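Local coordinates for SusD homolog (Bacteroides ovatus, PDB 4F53), which probably binds glycans, perhaps mucin O-glycans, as a SusD-like outer-membrane lipoprotein of a gut bacterium, at residues M204-C209 / A341-E346; S445-R450 / V515-K520. All blocks are in the same frame, centred on the assembly; numbering follows the deposited sequence.

Contact 1: M204-C209 / A341-E346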
loop_
_atom_site.group_PDB
_atom_site.type_symbol
_atom_site.label_atom_id
_atom_site.label_comp_id
_atom_site.label_asym_id
_atom_site.label_seq_id
_atom_site.Cartn_x
_atom_site.Cartn_y
_atom_site.Cartn_z
HETATM N N MSE A 204 3.434 11.927 3.424
HETATM C CA MSE A 204 4.584 12.283 2.602
HETATM C C MSE A 204 5.712 12.935 3.416
HETATM O O MSE A 204 6.863 12.696 3.102
HETATM C CB MSE A 204 4.145 13.178 1.461
HETATM C CG MSE A 204 3.229 12.443 0.498
HETATM SE SE MSE A 204 2.835 13.560 -1.017
HETATM C CE MSE A 204 4.581 13.743 -1.722
ATOM N N ALA A 205 5.387 13.707 4.464
ATOM C CA ALA A 205 6.401 14.295 5.330
ATOM C C ALA A 205 7.110 13.189 6.087
ATOM O O ALA A 205 8.337 13.142 6.066
ATOM C CB ALA A 205 5.766 15.282 6.302
HETATM N N MSE A 206 6.350 12.237 6.669
HETATM C CA MSE A 206 6.931 11.098 7.392
HETATM C C MSE A 206 7.828 10.225 6.463
HETATM O O MSE A 206 8.901 9.768 6.870
HETATM C CB MSE A 206 5.830 10.243 8.026
HETATM C CG MSE A 206 6.353 9.370 9.155
HETATM SE SE MSE A 206 7.059 10.478 10.623
HETATM C CE MSE A 206 5.385 11.503 11.041
ATOM N N ARG A 207 7.405 10.041 5.225
ATOM C CA ARG A 207 8.147 9.302 4.194
ATOM C C ARG A 207 9.587 9.828 3.965
ATOM O O ARG A 207 10.524 9.041 3.744
ATOM C CB ARG A 207 7.391 9.406 2.854
ATOM C CG ARG A 207 7.950 8.458 1.782
ATOM C CD ARG A 207 7.229 7.138 1.818
ATOM N NE ARG A 207 5.973 7.177 1.045
ATOM C CZ ARG A 207 4.771 6.785 1.465
ATOM N NH1 ARG A 207 4.601 6.333 2.707
ATOM N NH2 ARG A 207 3.751 6.759 0.625
ATOM N N THR A 208 9.742 11.164 3.995
ATOM C CA THR A 208 11.008 11.813 3.702
ATOM C C THR A 208 11.867 12.036 4.942
ATOM O O THR A 208 12.848 12.764 4.848
ATOM C CB THR A 208 10.731 13.152 3.030
ATOM O OG1 THR A 208 10.000 13.982 3.943
ATOM C CG2 THR A 208 9.989 13.017 1.695
ATOM N N CYS A 209 11.506 11.430 6.095
ATOM C CA CYS A 209 12.156 11.660 7.398
ATOM C C CYS A 209 13.630 11.189 7.447
ATOM O O CYS A 209 14.361 11.647 8.312
ATOM C CB CYS A 209 11.338 11.028 8.531
ATOM S SG CYS A 209 11.469 9.223 8.609
ATOM N N ALA A 341 -3.315 8.078 12.816
ATOM C CA ALA A 341 -2.973 7.991 14.233
ATOM C C ALA A 341 -1.566 7.342 14.413
ATOM O O ALA A 341 -0.757 7.831 15.218
ATOM C CB ALA A 341 -4.043 7.228 14.992
ATOM N N PHE A 342 -1.243 6.326 13.601
ATOM C CA PHE A 342 0.069 5.670 13.644
ATOM C C PHE A 342 1.167 6.572 13.079
ATOM O O PHE A 342 2.289 6.548 13.584
ATOM C CB PHE A 342 0.048 4.310 12.936
ATOM C CG PHE A 342 -0.746 3.275 13.706
ATOM C CD1 PHE A 342 -0.343 2.868 14.980
ATOM C CD2 PHE A 342 -1.853 2.646 13.126
ATOM C CE1 PHE A 342 -1.064 1.892 15.675
ATOM C CE2 PHE A 342 -2.550 1.651 13.818
ATOM C CZ PHE A 342 -2.139 1.273 15.077
ATOM N N LEU A 343 0.818 7.428 12.101
ATOM C CA LEU A 343 1.753 8.419 11.575
ATOM C C LEU A 343 2.062 9.465 12.650
ATOM O O LEU A 343 3.212 9.861 12.799
ATOM C CB LEU A 343 1.177 9.077 10.317
ATOM C CG LEU A 343 1.311 8.284 8.999
ATOM C CD1 LEU A 343 0.464 8.949 7.888
ATOM C CD2 LEU A 343 2.746 8.233 8.530
ATOM N N ARG A 344 1.046 9.868 13.436
ATOM C CA ARG A 344 1.198 10.819 14.532
ATOM C C ARG A 344 1.984 10.190 15.650
ATOM O O ARG A 344 2.763 10.891 16.260
ATOM C CB ARG A 344 -0.164 11.335 15.025
ATOM C CG ARG A 344 -0.765 12.316 14.038
ATOM C CD ARG A 344 -2.169 12.649 14.427
ATOM N NE ARG A 344 -2.198 13.746 15.389
ATOM C CZ ARG A 344 -3.311 14.258 15.890
ATOM N NH1 ARG A 344 -4.492 13.775 15.527
ATOM N NH2 ARG A 344 -3.256 15.263 16.754
ATOM N N ALA A 345 1.818 8.870 15.904
ATOM C CA ALA A 345 2.594 8.137 16.919
ATOM C C ALA A 345 4.080 8.169 16.554
ATOM O O ALA A 345 4.919 8.401 17.421
ATOM C CB ALA A 345 2.113 6.686 17.020
ATOM N N GLU A 346 4.394 7.968 15.260
ATOM C CA GLU A 346 5.760 7.959 14.758
ATOM C C GLU A 346 6.374 9.363 14.863
ATOM O O GLU A 346 7.499 9.500 15.349
ATOM C CB GLU A 346 5.840 7.416 13.327
ATOM C CG GLU A 346 7.281 7.386 12.834
ATOM C CD GLU A 346 7.524 6.915 11.418
ATOM O OE1 GLU A 346 6.574 6.397 10.780
ATOM O OE2 GLU A 346 8.668 7.088 10.937
#
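Met206, present as selenomethionine, lays its CG and SE over the carboxylate of Glu346. Met206 CG is 3.5 Å from Glu346 CD and Met206 SE is 3.7 Å from the same carbon; both atoms stand almost straight above one face of the carboxylate, so the selenomethionine packs on it by van der Waals contact. The two side chains run past each other in opposite directions. Glu346 is stretched out, its CG anti to the backbone N (chi1 -179°), whereas Met206 bends twice beyond CB, about CB-CG (chi2 63°) and CG-SE (chi3 59°). These bends bring its methyl group back to the backbone of 341-346, where Met206 CE lies 3.2 Å from Leu343 O. Leu343 adds an apolar contact: its CB does not point at the facing segment, but its CD2 branch reaches Met206 CB at 3.7 Å. Just past the end of helix 190-207, Cys209 SG lies 4.2 Å from Glu346 OE2.

No hydrogen bond crosses between the segments. The buried carboxylate is satisfied elsewhere, OE2 by a salt bridge to Arg350 and OE1 by one to Arg451, an arrangement that should favour its charged form. The helix carrying Met206 finishes just beyond it: Thr208 is the first residue to leave helical angles, and Thr208 OG1 donates to Ala205 O at 2.8 Å, reaching that oxygen from the same face as Thr208 N. Trp352 also touches Met206, and helix 423-438 packs on Leu343 and Glu346.

The closest CA atoms, those of Met206 and Leu343, are 7.2 Å apart, and 193 Å² is buried in all. Helices 190-207 and 337-349 thus meet through a small patch of side chains, Met206 against Leu343 and Glu346, consistent with the helix-on-helix packing of the TPR-like SusD fold.

Contact 2: S445-R450 / V515-K520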
loop_
_atom_site.group_PDB
_atom_site.type_symbol
_atom_site.label_atom_id
_atom_site.label_comp_id
_atom_site.label_asym_id
_atom_site.label_seq_id
_atom_site.Cartn_x
_atom_site.Cartn_y
_atom_site.Cartn_z
ATOM N N SER A 445 1.771 -0.320 2.624
ATOM C CA SER A 445 2.522 -1.190 3.554
ATOM C C SER A 445 3.855 -1.686 2.975
ATOM O O SER A 445 4.790 -1.876 3.748
ATOM C CB SER A 445 1.674 -2.370 4.023
ATOM O OG SER A 445 0.693 -1.822 4.883
ATOM N N TRP A 446 3.954 -1.859 1.645
ATOM C CA TRP A 446 5.224 -2.197 0.986
ATOM C C TRP A 446 6.177 -0.968 1.108
ATOM O O TRP A 446 7.347 -1.100 1.491
ATOM C CB TRP A 446 5.019 -2.617 -0.504
ATOM C CG TRP A 446 6.316 -2.834 -1.259
ATOM C CD1 TRP A 446 7.464 -3.397 -0.771
ATOM C CD2 TRP A 446 6.590 -2.497 -2.638
ATOM N NE1 TRP A 446 8.430 -3.439 -1.755
ATOM C CE2 TRP A 446 7.934 -2.867 -2.900
ATOM C CE3 TRP A 446 5.836 -1.893 -3.676
ATOM C CZ2 TRP A 446 8.535 -2.689 -4.165
ATOM C CZ3 TRP A 446 6.435 -1.706 -4.922
ATOM C CH2 TRP A 446 7.766 -2.096 -5.158
ATOM N N THR A 447 5.654 0.230 0.851
ATOM C CA THR A 447 6.451 1.455 0.962
ATOM C C THR A 447 6.963 1.619 2.423
ATOM O O THR A 447 8.121 1.962 2.640
ATOM C CB THR A 447 5.610 2.653 0.490
ATOM O OG1 THR A 447 5.268 2.462 -0.889
ATOM C CG2 THR A 447 6.315 3.955 0.659
ATOM N N GLU A 448 6.111 1.340 3.401
ATOM C CA GLU A 448 6.465 1.514 4.814
ATOM C C GLU A 448 7.439 0.440 5.300
ATOM O O GLU A 448 8.282 0.725 6.145
ATOM C CB GLU A 448 5.183 1.601 5.683
ATOM C CG GLU A 448 4.499 2.955 5.442
ATOM C CD GLU A 448 5.348 4.169 5.806
ATOM O OE1 GLU A 448 5.359 4.513 7.006
ATOM O OE2 GLU A 448 6.053 4.728 4.929
ATOM N N TYR A 449 7.352 -0.771 4.722
ATOM C CA TYR A 449 8.265 -1.869 5.023
ATOM C C TYR A 449 9.688 -1.493 4.547
ATOM O O TYR A 449 10.681 -1.661 5.280
ATOM C CB TYR A 449 7.778 -3.173 4.371
ATOM C CG TYR A 449 8.807 -4.263 4.481
ATOM C CD1 TYR A 449 9.024 -4.918 5.689
ATOM C CD2 TYR A 449 9.663 -4.552 3.413
ATOM C CE1 TYR A 449 10.028 -5.870 5.824
ATOM C CE2 TYR A 449 10.664 -5.518 3.533
ATOM C CZ TYR A 449 10.838 -6.178 4.741
ATOM O OH TYR A 449 11.823 -7.119 4.903
ATOM N N ARG A 450 9.770 -0.968 3.320
ATOM C CA ARG A 450 11.036 -0.535 2.756
ATOM C C ARG A 450 11.628 0.623 3.560
ATOM O O ARG A 450 12.796 0.581 3.892
ATOM C CB ARG A 450 10.867 -0.129 1.299
ATOM C CG ARG A 450 10.555 -1.303 0.374
ATOM C CD ARG A 450 10.369 -0.779 -1.052
ATOM N NE ARG A 450 9.025 -0.210 -1.263
ATOM C CZ ARG A 450 8.684 0.531 -2.317
ATOM N NH1 ARG A 450 9.584 0.832 -3.246
ATOM N NH2 ARG A 450 7.452 0.990 -2.439
ATOM N N VAL A 515 15.220 3.625 -3.815
ATOM C CA VAL A 515 14.696 4.903 -4.284
ATOM C C VAL A 515 15.206 5.975 -3.275
ATOM O O VAL A 515 15.743 5.634 -2.202
ATOM C CB VAL A 515 13.136 4.905 -4.495
ATOM C CG1 VAL A 515 12.724 3.847 -5.510
ATOM C CG2 VAL A 515 12.373 4.711 -3.180
ATOM N N TRP A 516 15.106 7.248 -3.659
ATOM C CA TRP A 516 15.582 8.397 -2.894
ATOM C C TRP A 516 15.145 8.386 -1.386
ATOM O O TRP A 516 16.021 8.557 -0.539
ATOM C CB TRP A 516 15.133 9.676 -3.604
ATOM C CG TRP A 516 15.274 10.938 -2.810
ATOM C CD1 TRP A 516 16.412 11.657 -2.592
ATOM C CD2 TRP A 516 14.211 11.661 -2.177
ATOM N NE1 TRP A 516 16.128 12.777 -1.833
ATOM C CE2 TRP A 516 14.780 12.814 -1.583
ATOM C CE3 TRP A 516 12.821 11.447 -2.058
ATOM C CZ2 TRP A 516 14.016 13.738 -0.867
ATOM C CZ3 TRP A 516 12.060 12.392 -1.382
ATOM C CH2 TRP A 516 12.661 13.511 -0.784
ATOM N N TRP A 517 13.851 8.165 -1.046
ATOM C CA TRP A 517 13.414 8.205 0.371
ATOM C C TRP A 517 13.857 6.975 1.160
ATOM O O TRP A 517 13.854 7.004 2.397
ATOM C CB TRP A 517 11.874 8.411 0.517
ATOM C CG TRP A 517 10.975 7.490 -0.272
ATOM C CD1 TRP A 517 10.180 7.838 -1.329
ATOM C CD2 TRP A 517 10.698 6.096 -0.006
ATOM N NE1 TRP A 517 9.488 6.734 -1.786
ATOM C CE2 TRP A 517 9.790 5.653 -0.996
ATOM C CE3 TRP A 517 11.142 5.169 0.965
ATOM C CZ2 TRP A 517 9.366 4.313 -1.084
ATOM C CZ3 TRP A 517 10.732 3.840 0.872
ATOM C CH2 TRP A 517 9.845 3.425 -0.136
ATOM N N ASP A 518 14.233 5.888 0.457
ATOM C CA ASP A 518 14.618 4.616 1.084
ATOM C C ASP A 518 16.080 4.688 1.493
ATOM O O ASP A 518 16.937 4.018 0.916
ATOM C CB ASP A 518 14.322 3.448 0.126
ATOM C CG ASP A 518 14.485 2.049 0.692
ATOM O OD1 ASP A 518 14.796 1.926 1.892
ATOM O OD2 ASP A 518 14.306 1.063 -0.086
ATOM N N CYS A 519 16.367 5.508 2.507
ATOM C CA CYS A 519 17.750 5.710 2.927
ATOM C C CYS A 519 17.902 5.660 4.444
ATOM O O CYS A 519 18.788 6.341 4.977
ATOM C CB CYS A 519 18.293 7.020 2.357
ATOM S SG CYS A 519 17.271 8.465 2.753
ATOM N N LYS A 520 17.098 4.821 5.141
ATOM C CA LYS A 520 17.228 4.608 6.593
ATOM C C LYS A 520 18.664 4.132 6.914
ATOM O O LYS A 520 19.179 3.260 6.169
ATOM C CB LYS A 520 16.199 3.573 7.095
ATOM C CG LYS A 520 16.329 3.287 8.582
ATOM C CD LYS A 520 15.351 2.269 9.075
ATOM C CE LYS A 520 15.369 2.262 10.583
ATOM N NZ LYS A 520 14.549 1.180 11.153
ATOM O OXT LYS A 520 19.279 4.670 7.860
#
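Trp517, its CG between backbone N and carbonyl carbon (chi1 51°), presents the rim of its indole to the guanidinium of Arg450, where the C-terminal tail, which makes a type I beta turn from Val515 to Asp518, packs on helix 442-452 of the SusD fold. Trp517 CH2 sits over the centre of the guanidinium, 3.8 Å from Arg450 CZ, and the planes are 73° apart: an edge-to-face approach. Thr447 adds a methyl contact, its CG2 lying 3.5 Å from Trp517 CZ2, and its backbone O lies 3.6 Å from Trp517 CH2. Asp518 OD1 comes to 3.1 Å from Arg450 O, but both are acceptors; that carboxylate oxygen is salt-bridged to Arg476 instead.

The guanidinium is positioned from several directions. On its opposite face lies Trp446, whose CE2 is 3.3 Å above the Arg450 plane and offset toward the rim. Within the helix, Arg450 NE gives a weak bond to Trp446 O, and Arg450 NH2 another to Thr447 OG1, bent to 122°; that hydroxyl has its stronger partner in Met443. NH1 donates to the carbonyl oxygens of Asp129 and Arg476. Asp129 serves both partners, since its OD1 accepts from Trp517 NE1.

Further out, the turn is closed by Asp518 N bonding to Val515 O at 3.1 Å. It sets Val515 against one indole face, Val515 CG2 standing 3.5 Å from the Trp517 ring plane, over its centre.

How the contacts relate
Contact 1 and contact 2 have centres 12 Å apart and follow one another in the chain, yet they meet directly through the end of helix 190-207. Arg207, whose CB points away from 341-346, crosses to the second contact: its NH1 forms a salt bridge with Glu448 OE2 at 3.1 Å, and its NE packs 3.3 Å from Thr447 CG2. The C-terminal tail closes on the same helix end, with Trp517 CB 3.6 Å from Arg207 O and Trp516 CH2 3.7 Å from Thr208 CG2. Asp129 ties the two as well, pairing with Arg207 and accepting from Trp517. Both are buried structural packing, with no glycan ligand present to relate them to.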